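Local coordinates for terminal oxygenase component of carbazole (PDB 7BUG), which catalyses, as the terminal oxygenase of carbazole 1,9a-dioxygenase, the angular dioxygenation of carbazole with a Rieske [2Fe-2S] cluster and a mononuclear iron, at residues 26-35 and 128-139; 35-43 and 55-63. All coordinates share one frame; numbering follows the deposited sequence. Where two conformers were deposited one is given.

Overall arrangement
Both contacts reach the same six-stranded antiparallel sheet of the Rieske part of the chain, their centres about 14 Å apart. Contact 1 pairs the outermost strand 28-32 with strand 132-137, joining segments 93 residues apart in sequence; contact 2 is nested inside the loop it closes and sets the loop between strands 28-32 and 44-48 against the hairpin of strands 51-58 and 61-66. Ser35 belongs to both. A salt bridge from Glu128 OE1 to Arg57 NH1 (2.7 Å) and Leu62 packing on Glu128 and Val133 join the two. Contact 1 is buried, contact 2 partly exposed. Together they tie the first, edge strand and the loop after it to the middle strands of the sheet.

Contact 1. Residues 26-35 and 128-139; sequences RNHWYPVMFS and EAKGCVFIYLGD
Strands 28-32 and 132-137 run antiparallel, their axes 4.3 Å apart at closest and their directions at 144°, as the edge pair of the Rieske-domain sheet. Tyr30 and Ile135 form a hydrogen-bonded pair through both N-H groups; at the corner Val133 O takes Val32 N and Val133 N gives to Met33 O, and beyond it Ser35 N reaches Gly131 O. On one face CB of Tyr136 sits 3.6 Å from the centroid of the Trp29 six-membered ring, almost straight above it, while the Tyr136 ring turns an edge to the five-membered ring, planes at 57°. The indole N-H goes to Pro143 O. Pro31 CB covers a face of the Phe134 ring in a CH-pi contact. The opposite face carries Tyr30, Ile135 and Leu137; at the corner Val32 CG2 crosses Ile135 CD1 at 3.8 Å. Ser35 OG donates to Glu128 OE2 (2.5 Å) on the anti side. With CG of Arg26 anti to the backbone N (chi1 -168°) and the chain extended to NE, the guanidinium meets Asp139 side-on, NE to OD2 and NH2 to OD1; Lys122 also pairs with Asp139, and Arg26 NH1 with Glu51 and Gln377. Asn27 OD1 accepts Asp139 N at 3.0 Å, nearly along the C=O axis.

Contact 2. Residues 35-43 and 55-63; sequences SKEINEGEP and VNRIDGKLY. With CO3 (carbonate ion), chain M.
The carboxylate of Glu40 closes over the hairpin turn 58-61 like a clasp, OE2 taking Asp59 N at 2.6 Å and OE1 taking Gly60 N at 3.0 Å, each through its syn lone pair. Glu40 points its CB away from the hairpin; the bend at chi2 (71°) folds the carboxylate back over the turn. Its OE2 stays 4.1 Å from Asp59 OD1, a like-charge approach probably eased by Lys85, which pairs with Asp59. Gly41 N bonds straight to Arg57 O. Arg57 extends toward the 35-38 turn, its chain bent at chi3 (-62°): NE gives a nearly linear bond to Ile38 O (2.8 Å), in the guanidinium plane but above that of the carbonyl. NH2 bonds Ser35 O, which also receives Ile38 N from the opposite face, while NH1 holds Gly60 O and the Glu128 carboxylate. Leu62 CD2 lies 3.6 Å above the guanidinium plane, over its centre. Ile38 CD1 crosses Val55 CG1 at about a right angle, 3.7 Å away. Lys61 NZ and Val126 N hydrogen-bond a carbonate ion, probably from the crystallisation liquor. A type I' turn joining antiparallel strands, here 51-58 and 61-66 of the Rieske-domain sheet, is typical of a tight two-residue beta hairpin.

Contact 1. Residues 26-35 and 128-139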
loop_
_atom_site.group_PDB
_atom_site.type_symbol
_atom_site.label_atom_id
_atom_site.label_comp_id
_atom_site.label_asym_id
_atom_site.label_seq_id
_atom_site.Cartn_x
_atom_site.Cartn_y
_atom_site.Cartn_z
ATOM N N ARG A 26 -4.343 -26.139 -7.047
ATOM C CA ARG A 26 -4.212 -26.333 -8.488
ATOM C C ARG A 26 -4.789 -27.707 -8.862
ATOM O O ARG A 26 -4.900 -28.558 -7.985
ATOM C CB ARG A 26 -2.764 -26.135 -8.930
ATOM C CG ARG A 26 -2.574 -26.028 -10.435
ATOM C CD ARG A 26 -1.103 -25.764 -10.748
ATOM N NE ARG A 26 -0.967 -25.561 -12.167
ATOM C CZ ARG A 26 -1.292 -24.422 -12.791
ATOM N NH1 ARG A 26 -1.551 -23.320 -12.091
ATOM N NH2 ARG A 26 -1.196 -24.367 -14.106
ATOM N N ASN A 27 -5.148 -27.877 -10.128
ATOM C CA ASN A 27 -5.621 -29.149 -10.711
ATOM C C ASN A 27 -7.017 -29.496 -10.180
ATOM O O ASN A 27 -7.319 -30.674 -9.961
ATOM C CB ASN A 27 -4.564 -30.240 -10.472
ATOM C CG ASN A 27 -3.232 -29.835 -11.042
ATOM O OD1 ASN A 27 -3.169 -29.466 -12.207
ATOM N ND2 ASN A 27 -2.165 -29.840 -10.255
ATOM N N HIS A 28 -7.908 -28.493 -10.028
ATOM C CA HIS A 28 -9.339 -28.680 -9.793
ATOM C C HIS A 28 -10.119 -27.738 -10.711
ATOM O O HIS A 28 -9.555 -26.761 -11.201
ATOM C CB HIS A 28 -9.745 -28.408 -8.332
ATOM C CG HIS A 28 -9.136 -29.287 -7.302
ATOM N ND1 HIS A 28 -9.801 -30.367 -6.803
ATOM C CD2 HIS A 28 -7.950 -29.233 -6.679
ATOM C CE1 HIS A 28 -8.992 -30.944 -5.902
ATOM N NE2 HIS A 28 -7.875 -30.276 -5.778
ATOM N N TRP A 29 -11.366 -28.079 -10.905
ATOM C CA TRP A 29 -12.391 -27.262 -11.549
ATOM C C TRP A 29 -12.883 -26.206 -10.564
ATOM O O TRP A 29 -13.161 -26.565 -9.426
ATOM C CB TRP A 29 -13.554 -28.122 -12.004
ATOM C CG TRP A 29 -13.261 -29.075 -13.114
ATOM C CD1 TRP A 29 -13.021 -30.413 -13.001
ATOM C CD2 TRP A 29 -13.270 -28.773 -14.517
ATOM N NE1 TRP A 29 -12.846 -30.962 -14.237
ATOM C CE2 TRP A 29 -13.042 -30.004 -15.180
ATOM C CE3 TRP A 29 -13.464 -27.622 -15.281
ATOM C CZ2 TRP A 29 -12.950 -30.082 -16.563
ATOM C CZ3 TRP A 29 -13.439 -27.713 -16.642
ATOM C CH2 TRP A 29 -13.180 -28.926 -17.275
ATOM N N TYR A 30 -13.066 -24.993 -11.085
ATOM C CA TYR A 30 -13.683 -23.888 -10.323
ATOM C C TYR A 30 -14.710 -23.141 -11.167
ATOM O O TYR A 30 -14.420 -22.794 -12.302
ATOM C CB TYR A 30 -12.617 -22.860 -9.922
ATOM C CG TYR A 30 -11.632 -23.400 -8.927
ATOM C CD1 TYR A 30 -11.911 -23.400 -7.579
ATOM C CD2 TYR A 30 -10.441 -23.941 -9.332
ATOM C CE1 TYR A 30 -10.991 -23.870 -6.649
ATOM C CE2 TYR A 30 -9.533 -24.467 -8.435
ATOM C CZ TYR A 30 -9.797 -24.415 -7.079
ATOM O OH TYR A 30 -8.865 -24.936 -6.233
ATOM N N PRO A 31 -15.846 -22.776 -10.581
ATOM C CA PRO A 31 -16.794 -21.893 -11.251
ATOM C C PRO A 31 -16.355 -20.440 -11.172
ATOM O O PRO A 31 -15.816 -20.046 -10.150
ATOM C CB PRO A 31 -18.104 -22.143 -10.528
ATOM C CG PRO A 31 -17.682 -22.397 -9.136
ATOM C CD PRO A 31 -16.365 -23.164 -9.253
ATOM N N VAL A 32 -16.543 -19.688 -12.253
ATOM C CA VAL A 32 -16.048 -18.280 -12.256
ATOM C C VAL A 32 -17.121 -17.303 -12.716
ATOM O O VAL A 32 -16.948 -16.115 -12.445
ATOM C CB VAL A 32 -14.803 -18.166 -13.133
ATOM C CG1 VAL A 32 -13.647 -18.970 -12.518
ATOM C CG2 VAL A 32 -15.049 -18.590 -14.542
ATOM N N MET A 33 -18.144 -17.769 -13.410
ATOM C CA MET A 33 -19.210 -16.865 -13.917
ATOM C C MET A 33 -20.355 -17.736 -14.410
ATOM O O MET A 33 -20.226 -18.959 -14.402
ATOM C CB MET A 33 -18.718 -15.976 -15.055
ATOM C CG MET A 33 -18.420 -16.699 -16.305
ATOM S SD MET A 33 -17.750 -15.559 -17.577
ATOM C CE MET A 33 -16.111 -15.305 -16.936
ATOM N N PHE A 34 -21.472 -17.104 -14.730
ATOM C CA PHE A 34 -22.653 -17.810 -15.293
ATOM C C PHE A 34 -22.586 -17.766 -16.812
ATOM O O PHE A 34 -22.020 -16.875 -17.408
ATOM C CB PHE A 34 -23.949 -17.230 -14.732
ATOM C CG PHE A 34 -24.086 -17.445 -13.251
ATOM C CD1 PHE A 34 -24.418 -18.688 -12.743
ATOM C CD2 PHE A 34 -23.787 -16.424 -12.371
ATOM C CE1 PHE A 34 -24.530 -18.896 -11.365
ATOM C CE2 PHE A 34 -23.911 -16.633 -11.005
ATOM C CZ PHE A 34 -24.220 -17.868 -10.504
ATOM N N SER A 35 -23.046 -18.843 -17.425
ATOM C CA SER A 35 -23.069 -19.008 -18.892
ATOM C C SER A 35 -23.670 -17.762 -19.559
ATOM O O SER A 35 -23.124 -17.319 -20.606
ATOM C CB SER A 35 -23.868 -20.224 -19.204
ATOM O OG SER A 35 -23.208 -21.407 -18.759
ATOM N N GLU A 128 -19.240 -25.791 -19.449
ATOM C CA GLU A 128 -20.458 -25.198 -18.856
ATOM C C GLU A 128 -21.345 -26.324 -18.368
ATOM O O GLU A 128 -21.476 -27.312 -19.092
ATOM C CB GLU A 128 -21.232 -24.439 -19.927
ATOM C CG GLU A 128 -20.407 -23.438 -20.624
ATOM C CD GLU A 128 -21.302 -22.601 -21.479
ATOM O OE1 GLU A 128 -21.381 -22.886 -22.693
ATOM O OE2 GLU A 128 -21.911 -21.716 -20.917
ATOM N N ALA A 129 -21.868 -26.227 -17.161
ATOM C CA ALA A 129 -22.824 -27.188 -16.614
ATOM C C ALA A 129 -23.790 -26.422 -15.731
ATOM O O ALA A 129 -23.333 -25.587 -14.948
ATOM C CB ALA A 129 -22.115 -28.230 -15.839
ATOM N N LYS A 130 -25.072 -26.642 -15.905
ATOM C CA LYS A 130 -26.126 -26.008 -15.063
ATOM C C LYS A 130 -26.061 -24.474 -15.149
ATOM O O LYS A 130 -26.320 -23.820 -14.140
ATOM C CB LYS A 130 -26.007 -26.518 -13.624
ATOM C CG LYS A 130 -26.146 -28.020 -13.472
ATOM C CD LYS A 130 -27.416 -28.518 -14.144
ATOM C CE LYS A 130 -27.985 -29.772 -13.533
ATOM N NZ LYS A 130 -29.198 -30.214 -14.263
ATOM N N GLY A 131 -25.707 -23.933 -16.313
ATOM C CA GLY A 131 -25.595 -22.491 -16.540
ATOM C C GLY A 131 -24.443 -21.871 -15.777
ATOM O O GLY A 131 -24.412 -20.656 -15.701
ATOM N N CYS A 132 -23.467 -22.687 -15.335
ATOM C CA CYS A 132 -22.246 -22.192 -14.634
ATOM C C CYS A 132 -21.019 -22.499 -15.476
ATOM O O CYS A 132 -20.915 -23.616 -16.061
ATOM C CB CYS A 132 -22.091 -22.824 -13.263
ATOM S SG CYS A 132 -23.553 -22.591 -12.213
ATOM N N VAL A 133 -20.064 -21.568 -15.495
ATOM C CA VAL A 133 -18.818 -21.737 -16.268
ATOM C C VAL A 133 -17.729 -22.211 -15.314
ATOM O O VAL A 133 -17.376 -21.436 -14.408
ATOM C CB VAL A 133 -18.410 -20.425 -16.952
ATOM C CG1 VAL A 133 -17.061 -20.523 -17.654
ATOM C CG2 VAL A 133 -19.495 -19.942 -17.898
ATOM N N PHE A 134 -17.173 -23.396 -15.596
ATOM C CA PHE A 134 -16.090 -23.981 -14.768
ATOM C C PHE A 134 -14.800 -23.987 -15.568
ATOM O O PHE A 134 -14.800 -24.413 -16.758
ATOM C CB PHE A 134 -16.462 -25.414 -14.398
ATOM C CG PHE A 134 -17.570 -25.567 -13.410
ATOM C CD1 PHE A 134 -18.908 -25.606 -13.780
ATOM C CD2 PHE A 134 -17.266 -25.643 -12.068
ATOM C CE1 PHE A 134 -19.908 -25.708 -12.810
ATOM C CE2 PHE A 134 -18.266 -25.831 -11.127
ATOM C CZ PHE A 134 -19.580 -25.889 -11.510
ATOM N N ILE A 135 -13.706 -23.569 -14.950
ATOM C CA ILE A 135 -12.351 -23.650 -15.538
ATOM C C ILE A 135 -11.557 -24.673 -14.739
ATOM O O ILE A 135 -11.619 -24.623 -13.513
ATOM C CB ILE A 135 -11.681 -22.261 -15.517
ATOM C CG1 ILE A 135 -12.486 -21.289 -16.374
ATOM C CG2 ILE A 135 -10.222 -22.330 -15.941
ATOM C CD1 ILE A 135 -11.996 -19.885 -16.322
ATOM N N TYR A 136 -10.869 -25.559 -15.434
ATOM C CA TYR A 136 -9.931 -26.497 -14.794
ATOM C C TYR A 136 -8.601 -25.792 -14.685
ATOM O O TYR A 136 -7.918 -25.662 -15.695
ATOM C CB TYR A 136 -9.820 -27.776 -15.606
ATOM C CG TYR A 136 -8.909 -28.759 -14.921
ATOM C CD1 TYR A 136 -9.311 -29.402 -13.771
ATOM C CD2 TYR A 136 -7.635 -29.019 -15.414
ATOM C CE1 TYR A 136 -8.487 -30.319 -13.146
ATOM C CE2 TYR A 136 -6.823 -29.959 -14.804
ATOM C CZ TYR A 136 -7.259 -30.613 -13.676
ATOM O OH TYR A 136 -6.420 -31.533 -13.101
ATOM N N LEU A 137 -8.311 -25.200 -13.525
ATOM C CA LEU A 137 -7.039 -24.466 -13.335
ATOM C C LEU A 137 -5.977 -25.504 -12.964
ATOM O O LEU A 137 -5.709 -25.711 -11.812
ATOM C CB LEU A 137 -7.194 -23.362 -12.303
ATOM C CG LEU A 137 -6.215 -22.196 -12.362
ATOM C CD1 LEU A 137 -4.760 -22.612 -12.204
ATOM C CD2 LEU A 137 -6.379 -21.391 -13.633
ATOM N N GLY A 138 -5.466 -26.145 -13.991
ATOM C CA GLY A 138 -4.511 -27.240 -13.821
ATOM C C GLY A 138 -3.928 -27.645 -15.136
ATOM O O GLY A 138 -4.333 -27.168 -16.192
ATOM N N ASP A 139 -3.076 -28.640 -15.043
ATOM C CA ASP A 139 -2.188 -29.080 -16.131
ATOM C C ASP A 139 -2.595 -30.500 -16.509
ATOM O O ASP A 139 -3.121 -31.212 -15.648
ATOM C CB ASP A 139 -0.751 -29.089 -15.635
ATOM C CG ASP A 139 -0.398 -27.749 -15.029
ATOM O OD1 ASP A 139 -0.613 -26.713 -15.760
ATOM O OD2 ASP A 139 -0.035 -27.755 -13.813
HETATM O O HOH W 1 -6.610 -33.463 -10.967
HETATM O O HOH W 2 0.390 -29.391 -11.804
#

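Contact 2. Residues 35-43 and 55-63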
loop_
_atom_site.group_PDB
_atom_site.type_symbol
_atom_site.label_atom_id
_atom_site.label_comp_id
_atom_site.label_asym_id
_atom_site.label_seq_id
_atom_site.Cartn_x
_atom_site.Cartn_y
_atom_site.Cartn_z
ATOM N N SER A 35 -23.046 -18.843 -17.425
ATOM C CA SER A 35 -23.069 -19.008 -18.892
ATOM C C SER A 35 -23.670 -17.762 -19.559
ATOM O O SER A 35 -23.124 -17.319 -20.606
ATOM C CB SER A 35 -23.868 -20.224 -19.204
ATOM O OG SER A 35 -23.208 -21.407 -18.759
ATOM N N LYS A 36 -24.721 -17.206 -18.964
ATOM C CA LYS A 36 -25.500 -16.091 -19.600
ATOM C C LYS A 36 -24.657 -14.818 -19.562
ATOM O O LYS A 36 -25.012 -13.848 -20.199
ATOM C CB LYS A 36 -26.816 -15.887 -18.859
ATOM C CG LYS A 36 -26.649 -15.388 -17.426
ATOM C CD LYS A 36 -27.939 -15.151 -16.653
ATOM C CE LYS A 36 -29.047 -16.112 -17.011
ATOM N NZ LYS A 36 -30.238 -15.826 -16.184
ATOM N N GLU A 37 -23.558 -14.812 -18.818
ATOM C CA GLU A 37 -22.739 -13.586 -18.668
ATOM C C GLU A 37 -21.683 -13.498 -19.738
ATOM O O GLU A 37 -20.914 -12.507 -19.732
ATOM C CB GLU A 37 -22.077 -13.541 -17.301
ATOM C CG GLU A 37 -23.089 -13.441 -16.191
ATOM C CD GLU A 37 -22.501 -13.381 -14.792
ATOM O OE1 GLU A 37 -21.688 -14.281 -14.430
ATOM O OE2 GLU A 37 -22.876 -12.422 -14.053
ATOM N N ILE A 38 -21.506 -14.548 -20.543
ATOM C CA ILE A 38 -20.481 -14.552 -21.617
ATOM C C ILE A 38 -21.203 -14.851 -22.935
ATOM O O ILE A 38 -21.751 -15.950 -23.116
ATOM C CB ILE A 38 -19.262 -15.448 -21.364
ATOM C CG1 ILE A 38 -18.401 -15.511 -22.623
ATOM C CG2 ILE A 38 -19.642 -16.813 -20.848
ATOM C CD1 ILE A 38 -16.987 -15.687 -22.340
ATOM N N ASN A 39 -21.288 -13.811 -23.757
ATOM C CA ASN A 39 -21.948 -13.849 -25.078
ATOM C C ASN A 39 -20.932 -14.269 -26.131
ATOM O O ASN A 39 -19.728 -14.062 -25.972
ATOM C CB ASN A 39 -22.519 -12.487 -25.482
ATOM C CG ASN A 39 -23.745 -12.057 -24.699
ATOM O OD1 ASN A 39 -24.717 -12.803 -24.573
ATOM N ND2 ASN A 39 -23.724 -10.831 -24.205
ATOM N N GLU A 40 -21.450 -14.749 -27.250
ATOM C CA GLU A 40 -20.662 -15.045 -28.457
ATOM C C GLU A 40 -19.698 -13.883 -28.764
ATOM O O GLU A 40 -20.150 -12.727 -29.019
ATOM C CB GLU A 40 -21.621 -15.298 -29.621
ATOM C CG GLU A 40 -20.927 -15.705 -30.896
ATOM C CD GLU A 40 -20.324 -17.096 -30.882
ATOM O OE1 GLU A 40 -20.742 -17.926 -30.010
ATOM O OE2 GLU A 40 -19.494 -17.368 -31.767
ATOM N N GLY A 41 -18.427 -14.209 -28.919
ATOM C CA GLY A 41 -17.372 -13.290 -29.353
ATOM C C GLY A 41 -17.184 -12.095 -28.436
ATOM O O GLY A 41 -16.667 -11.052 -28.958
ATOM N N GLU A 42 -17.573 -12.194 -27.156
ATOM C CA GLU A 42 -17.334 -11.112 -26.158
ATOM C C GLU A 42 -16.370 -11.643 -25.086
ATOM O O GLU A 42 -16.840 -12.064 -24.044
ATOM C CB GLU A 42 -18.666 -10.645 -25.590
ATOM C CG GLU A 42 -19.557 -10.042 -26.695
ATOM C CD GLU A 42 -21.005 -9.703 -26.364
ATOM O OE1 GLU A 42 -21.284 -9.357 -25.196
ATOM O OE2 GLU A 42 -21.860 -9.769 -27.292
ATOM N N PRO A 43 -15.049 -11.688 -25.321
ATOM C CA PRO A 43 -14.113 -12.229 -24.321
ATOM C C PRO A 43 -14.255 -11.492 -22.989
ATOM O O PRO A 43 -14.522 -10.296 -22.956
ATOM C CB PRO A 43 -12.722 -12.058 -24.911
ATOM C CG PRO A 43 -12.949 -11.840 -26.396
ATOM C CD PRO A 43 -14.329 -11.239 -26.519
ATOM N N VAL A 55 -11.617 -15.619 -21.200
ATOM C CA VAL A 55 -12.621 -16.626 -21.641
ATOM C C VAL A 55 -13.362 -16.025 -22.822
ATOM O O VAL A 55 -13.787 -14.879 -22.769
ATOM C CB VAL A 55 -13.566 -17.049 -20.520
ATOM C CG1 VAL A 55 -14.548 -18.074 -21.019
ATOM C CG2 VAL A 55 -12.806 -17.572 -19.318
ATOM N N ASN A 56 -13.569 -16.843 -23.851
ATOM C CA ASN A 56 -14.347 -16.420 -25.032
ATOM C C ASN A 56 -15.356 -17.506 -25.404
ATOM O O ASN A 56 -15.125 -18.661 -25.061
ATOM C CB ASN A 56 -13.453 -16.150 -26.233
ATOM C CG ASN A 56 -14.099 -15.256 -27.289
ATOM O OD1 ASN A 56 -15.176 -14.703 -27.066
ATOM N ND2 ASN A 56 -13.421 -15.057 -28.427
ATOM N N ARG A 57 -16.453 -17.097 -26.012
ATOM C CA ARG A 57 -17.449 -18.045 -26.561
ATOM C C ARG A 57 -17.356 -17.944 -28.074
ATOM O O ARG A 57 -17.561 -16.821 -28.605
ATOM C CB ARG A 57 -18.851 -17.760 -26.006
ATOM C CG ARG A 57 -19.853 -18.798 -26.505
ATOM C CD ARG A 57 -21.213 -18.412 -26.001
ATOM N NE ARG A 57 -21.409 -18.373 -24.557
ATOM C CZ ARG A 57 -21.585 -19.430 -23.767
ATOM N NH1 ARG A 57 -21.439 -20.649 -24.246
ATOM N NH2 ARG A 57 -21.809 -19.278 -22.474
ATOM N N ILE A 58 -17.097 -19.058 -28.738
ATOM C CA ILE A 58 -16.860 -19.059 -30.215
ATOM C C ILE A 58 -17.731 -20.211 -30.732
ATOM O O ILE A 58 -17.440 -21.369 -30.392
ATOM C CB ILE A 58 -15.401 -19.233 -30.576
ATOM C CG1 ILE A 58 -14.524 -18.142 -29.937
ATOM C CG2 ILE A 58 -15.233 -19.209 -32.079
ATOM C CD1 ILE A 58 -13.076 -18.488 -29.951
ATOM N N ASP A 59 -18.688 -19.852 -31.570
ATOM C CA ASP A 59 -19.698 -20.818 -32.086
ATOM C C ASP A 59 -20.311 -21.587 -30.915
ATOM O O ASP A 59 -20.485 -22.807 -31.056
ATOM C CB ASP A 59 -19.075 -21.738 -33.114
ATOM C CG ASP A 59 -18.810 -21.088 -34.469
ATOM O OD1 ASP A 59 -19.516 -20.118 -34.822
ATOM O OD2 ASP A 59 -17.859 -21.543 -35.101
ATOM N N GLY A 60 -20.545 -20.893 -29.796
ATOM C CA GLY A 60 -21.244 -21.422 -28.618
ATOM C C GLY A 60 -20.307 -22.131 -27.643
ATOM O O GLY A 60 -20.742 -22.344 -26.512
ATOM N N LYS A 61 -19.057 -22.400 -28.021
ATOM C CA LYS A 61 -18.112 -23.217 -27.218
ATOM C C LYS A 61 -17.219 -22.234 -26.445
ATOM O O LYS A 61 -16.705 -21.254 -27.052
ATOM C CB LYS A 61 -17.333 -24.218 -28.050
ATOM C CG LYS A 61 -16.312 -25.041 -27.283
ATOM C CD LYS A 61 -15.748 -26.181 -28.045
ATOM C CE LYS A 61 -14.515 -26.785 -27.387
ATOM N NZ LYS A 61 -14.868 -27.462 -26.115
ATOM N N LEU A 62 -16.936 -22.586 -25.196
ATOM C CA LEU A 62 -16.037 -21.730 -24.387
ATOM C C LEU A 62 -14.579 -22.169 -24.516
ATOM O O LEU A 62 -14.222 -23.359 -24.641
ATOM C CB LEU A 62 -16.492 -21.761 -22.931
ATOM C CG LEU A 62 -17.851 -21.162 -22.636
ATOM C CD1 LEU A 62 -18.109 -21.199 -21.139
ATOM C CD2 LEU A 62 -17.993 -19.768 -23.153
ATOM N N TYR A 63 -13.696 -21.153 -24.513
ATOM C CA TYR A 63 -12.245 -21.370 -24.580
ATOM C C TYR A 63 -11.588 -20.442 -23.552
ATOM O O TYR A 63 -12.148 -19.350 -23.290
ATOM C CB TYR A 63 -11.722 -21.007 -25.965
ATOM C CG TYR A 63 -12.265 -21.864 -27.084
ATOM C CD1 TYR A 63 -13.453 -21.541 -27.695
ATOM C CD2 TYR A 63 -11.600 -22.998 -27.452
ATOM C CE1 TYR A 63 -13.962 -22.320 -28.713
ATOM C CE2 TYR A 63 -12.074 -23.782 -28.509
ATOM C CZ TYR A 63 -13.250 -23.428 -29.133
ATOM O OH TYR A 63 -13.705 -24.247 -30.153
HETATM C C CO3 M . -11.700 -28.190 -23.524
HETATM O O1 CO3 M . -12.065 -27.153 -22.862
HETATM O O2 CO3 M . -10.502 -28.758 -23.309
HETATM O O3 CO3 M . -12.452 -28.595 -24.534
#